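Alpha/beta hydrolase (Streptomyces albidoflavus, PDB 6KSU) probably cyclises non-ribosomal peptides by macrolactamization, as a stand-alone cyclase related to penicillin-binding proteins and serine beta-lactamases. Local coordinates at residues Gly46-Val51 and Thr77-Gly82; Pro226-His231 and Thr349-Ala354; Gly259-Leu264 and Ala345-Ala350. All coordinates share one frame; numbering follows the deposited sequence.

Contact 1 of 3, residues Gly46-Val51 and Thr77-Gly82; sequences GAQLSV and TGFPFG
The carboxamide of Gln-48 lies obliquely against the CD2-CE2 side of the Phe-79 ring, its plane turned 44° from that of the phenyl. Its CD comes to 3.3 Å from CE2 of Phe-79, while Gln-48 OE1 lies 3.3 Å from CD2 of the same ring. Gln-48 CG also touches the ring, 3.6 Å from Phe-79 CE2. Beyond CG the Gln-48 chain runs extended, which carries the amide past the ring to the backbone of Thr-77. There NE2 of Gln-48 donates to Thr-77 O over 2.8 Å in a bent bond, 142° at the hydrogen, with the acceptor somewhat out of the amide plane. On another part of the ring, Gly-46 O meets the edge at CE1 of Phe-79, 3.9 Å away. The buried amide is gripped further from outside: NE2 also bonds Thr-74 O, and OE1 bonds Thr-349 OG1 and Ala-261 N, which together fix its rotation. The contact ties strand 46-53 of the antiparallel sheet to the short strand at Phe-79, just ahead of a helix start whose SxxK pattern is consistent with the active-site motif of the penicillin-binding protein and beta-lactamase fold.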
loop_
_atom_site.group_PDB
_atom_site.type_symbol
_atom_site.label_atom_id
_atom_site.label_comp_id
_atom_site.label_asym_id
_atom_site.label_seq_id
_atom_site.Cartn_x
_atom_site.Cartn_y
_atom_site.Cartn_z
ATOM N N GLY A 46 -9.911 18.038 4.504
ATOM C CA GLY A 46 -11.000 17.556 3.669
ATOM C C GLY A 46 -10.911 16.051 3.567
ATOM O O GLY A 46 -9.849 15.448 3.773
ATOM N N ALA A 47 -12.049 15.433 3.272
ATOM C CA ALA A 47 -12.063 13.977 3.265
ATOM C C ALA A 47 -13.241 13.492 2.448
ATOM O O ALA A 47 -14.235 14.204 2.255
ATOM C CB ALA A 47 -12.112 13.412 4.699
ATOM N N GLN A 48 -13.101 12.271 1.946
ATOM C CA GLN A 48 -14.204 11.552 1.325
ATOM C C GLN A 48 -14.274 10.181 1.959
ATOM O O GLN A 48 -13.237 9.565 2.228
ATOM C CB GLN A 48 -14.052 11.386 -0.197
ATOM C CG GLN A 48 -13.906 12.661 -0.988
ATOM C CD GLN A 48 -13.370 12.389 -2.393
ATOM O OE1 GLN A 48 -12.606 11.449 -2.608
ATOM N NE2 GLN A 48 -13.789 13.208 -3.359
ATOM N N LEU A 49 -15.496 9.726 2.215
ATOM C CA LEU A 49 -15.764 8.369 2.658
ATOM C C LEU A 49 -16.889 7.828 1.793
ATOM O O LEU A 49 -17.944 8.460 1.655
ATOM C CB LEU A 49 -16.127 8.310 4.150
ATOM C CG LEU A 49 -16.567 6.947 4.710
ATOM C CD1 LEU A 49 -15.364 5.978 4.918
ATOM C CD2 LEU A 49 -17.328 7.130 5.999
ATOM N N SER A 50 -16.648 6.698 1.155
ATOM C CA SER A 50 -17.681 6.065 0.349
ATOM C C SER A 50 -17.837 4.643 0.839
ATOM O O SER A 50 -16.840 3.956 1.032
ATOM C CB SER A 50 -17.317 6.099 -1.134
ATOM O OG SER A 50 -17.214 7.442 -1.586
ATOM N N VAL A 51 -19.076 4.219 1.060
ATOM C CA VAL A 51 -19.390 2.885 1.558
ATOM C C VAL A 51 -20.398 2.246 0.622
ATOM O O VAL A 51 -21.486 2.796 0.415
ATOM C CB VAL A 51 -19.967 2.926 2.977
ATOM C CG1 VAL A 51 -20.150 1.515 3.518
ATOM C CG2 VAL A 51 -19.097 3.786 3.874
ATOM N N THR A 77 -13.864 15.415 -6.544
ATOM C CA THR A 77 -12.493 15.733 -6.167
ATOM C C THR A 77 -11.628 14.472 -6.125
ATOM O O THR A 77 -11.991 13.462 -5.519
ATOM C CB THR A 77 -12.475 16.424 -4.790
ATOM O OG1 THR A 77 -13.460 17.463 -4.741
ATOM C CG2 THR A 77 -11.139 17.049 -4.526
ATOM N N GLY A 78 -10.470 14.542 -6.792
ATOM C CA GLY A 78 -9.490 13.485 -6.722
ATOM C C GLY A 78 -8.424 13.722 -5.665
ATOM O O GLY A 78 -7.835 14.807 -5.584
ATOM N N PHE A 79 -8.150 12.680 -4.892
ATOM C CA PHE A 79 -7.128 12.606 -3.865
ATOM C C PHE A 79 -6.022 11.651 -4.297
ATOM O O PHE A 79 -6.279 10.674 -5.002
ATOM C CB PHE A 79 -7.729 12.102 -2.547
ATOM C CG PHE A 79 -8.679 13.086 -1.867
ATOM C CD1 PHE A 79 -8.347 13.631 -0.629
ATOM C CD2 PHE A 79 -9.917 13.412 -2.436
ATOM C CE1 PHE A 79 -9.187 14.510 0.014
ATOM C CE2 PHE A 79 -10.787 14.305 -1.804
ATOM C CZ PHE A 79 -10.423 14.857 -0.585
ATOM N N PRO A 80 -4.784 11.880 -3.889
ATOM C CA PRO A 80 -3.728 10.896 -4.198
ATOM C C PRO A 80 -4.022 9.564 -3.529
ATOM O O PRO A 80 -4.250 9.489 -2.320
ATOM C CB PRO A 80 -2.455 11.532 -3.638
ATOM C CG PRO A 80 -2.884 12.782 -2.912
ATOM C CD PRO A 80 -4.278 13.114 -3.284
ATOM N N PHE A 81 -4.032 8.500 -4.333
ATOM C CA PHE A 81 -4.222 7.185 -3.758
ATOM C C PHE A 81 -2.977 6.708 -3.009
ATOM O O PHE A 81 -3.075 5.779 -2.200
ATOM C CB PHE A 81 -4.591 6.198 -4.857
ATOM C CG PHE A 81 -5.982 6.394 -5.412
ATOM C CD1 PHE A 81 -6.948 7.141 -4.708
ATOM C CD2 PHE A 81 -6.326 5.829 -6.641
ATOM C CE1 PHE A 81 -8.232 7.299 -5.193
ATOM C CE2 PHE A 81 -7.621 5.992 -7.167
ATOM C CZ PHE A 81 -8.579 6.733 -6.451
ATOM N N GLY A 82 -1.827 7.329 -3.243
ATOM C CA GLY A 82 -0.592 6.724 -2.782
ATOM C C GLY A 82 -0.452 5.291 -3.244
ATOM O O GLY A 82 -0.824 4.919 -4.368
#

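Contact 2 of 3, residues Pro226-His231 and Thr349-Ala354; sequences PVAEGH and TANSTA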
loop_
_atom_site.group_PDB
_atom_site.type_symbol
_atom_site.label_atom_id
_atom_site.label_comp_id
_atom_site.label_asym_id
_atom_site.label_seq_id
_atom_site.Cartn_x
_atom_site.Cartn_y
_atom_site.Cartn_z
ATOM N N PRO A 226 -10.548 18.321 -10.877
ATOM C CA PRO A 226 -10.223 19.027 -9.635
ATOM C C PRO A 226 -9.580 18.051 -8.658
ATOM O O PRO A 226 -10.047 16.921 -8.476
ATOM C CB PRO A 226 -11.579 19.544 -9.139
ATOM C CG PRO A 226 -12.595 18.705 -9.815
ATOM C CD PRO A 226 -11.998 18.330 -11.146
ATOM N N VAL A 227 -8.465 18.477 -8.080
ATOM C CA VAL A 227 -7.658 17.632 -7.217
ATOM C C VAL A 227 -7.538 18.291 -5.854
ATOM O O VAL A 227 -7.604 19.520 -5.719
ATOM C CB VAL A 227 -6.260 17.378 -7.816
ATOM C CG1 VAL A 227 -6.365 16.390 -8.935
ATOM C CG2 VAL A 227 -5.668 18.696 -8.317
ATOM N N ALA A 228 -7.332 17.449 -4.839
ATOM C CA ALA A 228 -7.065 17.911 -3.497
ATOM C C ALA A 228 -5.575 18.064 -3.310
ATOM O O ALA A 228 -4.796 17.222 -3.756
ATOM C CB ALA A 228 -7.618 16.937 -2.457
ATOM N N GLU A 229 -5.188 19.143 -2.643
ATOM C CA GLU A 229 -3.830 19.308 -2.162
ATOM C C GLU A 229 -3.675 18.711 -0.764
ATOM O O GLU A 229 -4.653 18.488 -0.033
ATOM C CB GLU A 229 -3.448 20.787 -2.143
ATOM C CG GLU A 229 -4.215 21.637 -3.135
ATOM C CD GLU A 229 -3.473 22.908 -3.484
ATOM O OE1 GLU A 229 -4.078 23.819 -4.093
ATOM O OE2 GLU A 229 -2.273 22.992 -3.151
ATOM N N GLY A 230 -2.410 18.421 -0.415
ATOM C CA GLY A 230 -2.074 17.931 0.909
ATOM C C GLY A 230 -1.785 19.055 1.915
ATOM O O GLY A 230 -1.419 20.176 1.556
ATOM N N HIS A 231 -1.947 18.724 3.196
ATOM C CA HIS A 231 -1.942 19.696 4.273
ATOM C C HIS A 231 -1.309 19.071 5.505
ATOM O O HIS A 231 -1.366 17.855 5.698
ATOM C CB HIS A 231 -3.366 20.191 4.615
ATOM C CG HIS A 231 -4.096 20.819 3.459
ATOM N ND1 HIS A 231 -4.560 20.093 2.378
ATOM C CD2 HIS A 231 -4.440 22.107 3.216
ATOM C CE1 HIS A 231 -5.160 20.906 1.525
ATOM N NE2 HIS A 231 -5.103 22.134 2.010
ATOM N N THR A 349 -10.580 8.839 1.652
ATOM C CA THR A 349 -9.488 9.722 1.257
ATOM C C THR A 349 -9.448 10.910 2.208
ATOM O O THR A 349 -10.488 11.370 2.687
ATOM C CB THR A 349 -9.584 10.187 -0.206
ATOM O OG1 THR A 349 -10.821 10.884 -0.474
ATOM C CG2 THR A 349 -9.445 8.989 -1.155
ATOM N N ALA A 350 -8.237 11.362 2.527
ATOM C CA ALA A 350 -8.068 12.519 3.385
ATOM C C ALA A 350 -6.861 13.282 2.883
ATOM O O ALA A 350 -5.929 12.695 2.333
ATOM C CB ALA A 350 -7.920 12.127 4.862
ATOM N N ASN A 351 -6.893 14.598 3.053
ATOM C CA ASN A 351 -5.842 15.440 2.510
ATOM C C ASN A 351 -5.166 16.277 3.598
ATOM O O ASN A 351 -4.676 17.371 3.322
ATOM C CB ASN A 351 -6.369 16.311 1.355
ATOM C CG ASN A 351 -7.311 17.456 1.802
ATOM O OD1 ASN A 351 -7.995 17.366 2.821
ATOM N ND2 ASN A 351 -7.363 18.524 1.002
ATOM N N SER A 352 -5.060 15.750 4.818
ATOM C CA SER A 352 -4.113 16.304 5.787
ATOM C C SER A 352 -3.363 15.174 6.498
ATOM O O SER A 352 -3.790 14.020 6.500
ATOM C CB SER A 352 -4.795 17.208 6.818
ATOM O OG SER A 352 -5.512 16.419 7.741
ATOM N N THR A 353 -2.238 15.522 7.130
ATOM C CA THR A 353 -1.468 14.532 7.869
ATOM C C THR A 353 -2.289 13.837 8.955
ATOM O O THR A 353 -1.869 12.787 9.444
ATOM C CB THR A 353 -0.205 15.181 8.480
ATOM O OG1 THR A 353 -0.546 16.405 9.140
ATOM C CG2 THR A 353 0.805 15.490 7.397
ATOM N N ALA A 354 -3.457 14.360 9.323
ATOM C CA ALA A 354 -4.291 13.680 10.309
ATOM C C ALA A 354 -5.123 12.544 9.722
ATOM O O ALA A 354 -5.791 11.827 10.485
ATOM C CB ALA A 354 -5.226 14.676 10.997
#
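The side chains of His-231 and Asn-351 run alongside each other in the same direction, with imidazole and amide planes 63° apart. At the start, CB of His-231 packs 4.0 Å from CB of Ser-352 and passes close to the backbone oxygen of Asn-351. CG stays near that oxygen, and the next atom uses it: ND1 of His-231 donates to Asn-351 O over 2.9 Å, with 140° at the hydrogen and the oxygen tilted modestly from the ring plane. CE1 of His-231 then comes within 3.3 Å of ND2 of Asn-351. At the tip, NE2 is hydrogen-bonded to the backbone N of Val-67.

Asn-351 places its CG between its own backbone N and carbonyl carbon (chi1 72°), which brings the amide up beside the imidazole. From there ND2 of Asn-351 donates a hydrogen bond to Glu-229 O at 2.9 Å, nearly in line with the carbonyl but bent at the hydrogen, with the oxygen off the amide plane; it also bonds Leu-64 O. CB of Ala-228 packs 3.8 Å from ND2 of Asn-351. Further along, Thr-353 N donates to His-231 O over 2.9 Å, joining the loop just before helix 355-365 to the segment 226-231. With a hydrogen given from ND1 and a backbone N-H at NE2, the buried imidazole is probably neutral, protonated on ND1.

Contact 3 of 3, residues Gly259-Leu264 and Ala345-Ala350; sequences GSATDL and ALALTA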
loop_
_atom_site.group_PDB
_atom_site.type_symbol
_atom_site.label_atom_id
_atom_site.label_comp_id
_atom_site.label_asym_id
_atom_site.label_seq_id
_atom_site.Cartn_x
_atom_site.Cartn_y
_atom_site.Cartn_z
ATOM N N GLY A 259 -7.588 9.965 -7.384
ATOM C CA GLY A 259 -9.011 9.815 -7.604
ATOM C C GLY A 259 -9.779 9.857 -6.310
ATOM O O GLY A 259 -9.242 10.221 -5.258
ATOM N N SER A 260 -11.029 9.422 -6.385
ATOM C CA SER A 260 -11.965 9.612 -5.291
ATOM C C SER A 260 -12.172 8.344 -4.481
ATOM O O SER A 260 -11.947 7.226 -4.943
ATOM C CB SER A 260 -13.321 10.074 -5.818
ATOM O OG SER A 260 -14.081 8.936 -6.129
ATOM N N ALA A 261 -12.685 8.541 -3.272
ATOM C CA ALA A 261 -13.178 7.415 -2.485
ATOM C C ALA A 261 -14.124 6.558 -3.304
ATOM O O ALA A 261 -14.066 5.329 -3.254
ATOM C CB ALA A 261 -13.895 7.926 -1.226
ATOM N N THR A 262 -15.028 7.199 -4.051
ATOM C CA THR A 262 -16.048 6.470 -4.796
ATOM C C THR A 262 -15.435 5.675 -5.942
ATOM O O THR A 262 -15.893 4.566 -6.244
ATOM C CB THR A 262 -17.100 7.457 -5.307
ATOM O OG1 THR A 262 -17.905 7.869 -4.202
ATOM C CG2 THR A 262 -18.014 6.830 -6.381
ATOM N N ASP A 263 -14.411 6.234 -6.598
ATOM C CA ASP A 263 -13.658 5.488 -7.612
ATOM C C ASP A 263 -13.110 4.170 -7.044
ATOM O O ASP A 263 -13.229 3.114 -7.676
ATOM C CB ASP A 263 -12.507 6.356 -8.177
ATOM C CG ASP A 263 -13.000 7.589 -8.946
ATOM O OD1 ASP A 263 -14.190 7.609 -9.356
ATOM O OD2 ASP A 263 -12.209 8.545 -9.151
ATOM N N LEU A 264 -12.520 4.216 -5.836
ATOM C CA LEU A 264 -11.923 3.021 -5.249
ATOM C C LEU A 264 -12.977 1.985 -4.908
ATOM O O LEU A 264 -12.736 0.778 -5.052
ATOM C CB LEU A 264 -11.131 3.366 -3.988
ATOM C CG LEU A 264 -9.827 4.149 -4.098
ATOM C CD1 LEU A 264 -9.270 4.397 -2.687
ATOM C CD2 LEU A 264 -8.789 3.417 -4.939
ATOM N N ALA A 345 -17.689 -2.708 0.664
ATOM C CA ALA A 345 -16.463 -1.991 0.354
ATOM C C ALA A 345 -16.589 -0.563 0.856
ATOM O O ALA A 345 -17.656 0.053 0.756
ATOM C CB ALA A 345 -16.165 -1.992 -1.143
ATOM N N LEU A 346 -15.496 -0.046 1.401
ATOM C CA LEU A 346 -15.463 1.322 1.880
ATOM C C LEU A 346 -14.071 1.879 1.645
ATOM O O LEU A 346 -13.067 1.169 1.757
ATOM C CB LEU A 346 -15.846 1.431 3.357
ATOM C CG LEU A 346 -15.033 0.840 4.513
ATOM C CD1 LEU A 346 -13.886 1.691 4.867
ATOM C CD2 LEU A 346 -15.933 0.806 5.715
ATOM N N ALA A 347 -14.023 3.139 1.292
ATOM C CA ALA A 347 -12.785 3.806 0.955
ATOM C C ALA A 347 -12.796 5.145 1.645
ATOM O O ALA A 347 -13.855 5.761 1.797
ATOM C CB ALA A 347 -12.620 3.996 -0.548
ATOM N N LEU A 348 -11.622 5.576 2.087
ATOM C CA LEU A 348 -11.484 6.863 2.748
ATOM C C LEU A 348 -10.339 7.592 2.077
ATOM O O LEU A 348 -9.260 7.007 1.900
ATOM C CB LEU A 348 -11.221 6.679 4.251
ATOM C CG LEU A 348 -10.935 7.926 5.069
ATOM C CD1 LEU A 348 -12.176 8.746 5.185
ATOM C CD2 LEU A 348 -10.357 7.578 6.434
ATOM N N THR A 349 -10.580 8.839 1.652
ATOM C CA THR A 349 -9.488 9.722 1.257
ATOM C C THR A 349 -9.448 10.910 2.208
ATOM O O THR A 349 -10.488 11.370 2.687
ATOM C CB THR A 349 -9.584 10.187 -0.206
ATOM O OG1 THR A 349 -10.821 10.884 -0.474
ATOM C CG2 THR A 349 -9.445 8.989 -1.155
ATOM N N ALA A 350 -8.237 11.362 2.527
ATOM C CA ALA A 350 -8.068 12.519 3.385
ATOM C C ALA A 350 -6.861 13.282 2.883
ATOM O O ALA A 350 -5.929 12.695 2.333
ATOM C CB ALA A 350 -7.920 12.127 4.862
#
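The first turn of helix 261-268 sits on strand 344-350 of the antiparallel sheet, and Ala-261 and Ala-347 form the middle of this helix-on-sheet packing. The two methyl groups are 4.2 Å apart, CB of Ala-261 to CB of Ala-347, and each rests on the other residue's backbone oxygen. CB of Ala-347 nestles against the carbonyl oxygen Ala-261 O at 3.3 Å, while CB of Ala-261 lies 3.7 Å from Ala-347 O in return. With no longer side chain between them here, the helix can come close to the strand.

One turn on, Leu-264 also bears on Ala-347: its CB lies 3.8 Å from CB of Ala-347, and its CD1 reaches the same methyl; the side chain also packs on Phe-81 and Val-84. The antiparallel sheet is layered between helices, as in penicillin-binding proteins and serine beta-lactamases. Ala-347 and Thr-349 face helix 261-268, whereas Leu-346 and Leu-348 turn from it to meet Trp-359, and Leu-348 also Leu-358 and Leu-362, on helix 355-365.

Thr-349 packs against the start of the helix, its CG2 3.9 Å from Ala-261 N, which is hydrogen-bonded to Gln-48 OE1; that oxygen also bonds Thr-349 OG1. The helix start is itself held by a capping box. Asp-263 N donates to Ser-260 OG at 2.8 Å in a nearly straight bond (167°), and Ser-260 N donates to Asp-263 OD2 at 3.1 Å, meeting that oxygen from above the carboxylate plane. Asp-263 OD2 has a second partner in a salt bridge with Arg-225.

Overall arrangement
Following the chain from the N terminus, contact 1 closes first, bringing 77-82 back to strand 46-53 after the intervening strand 56-63. The chain then runs through several helices before 226-231 and 259-264. Both pair with the same late element, strand 344-350 and the loop after it: contact 3 opens inside the loop that contact 2 closes, and they end on a shared stretch, Thr-349 and Ala-350. Contact 1 precedes both in series, yet touches each: strands 46-53 and 344-350 are neighbours in the sheet, Gly-78 O probably bonds Ala-228 N, and Phe-79 N probably bonds Gly-259 O. Sheet, helix 261-268 and the 226-231 loop are thus joined.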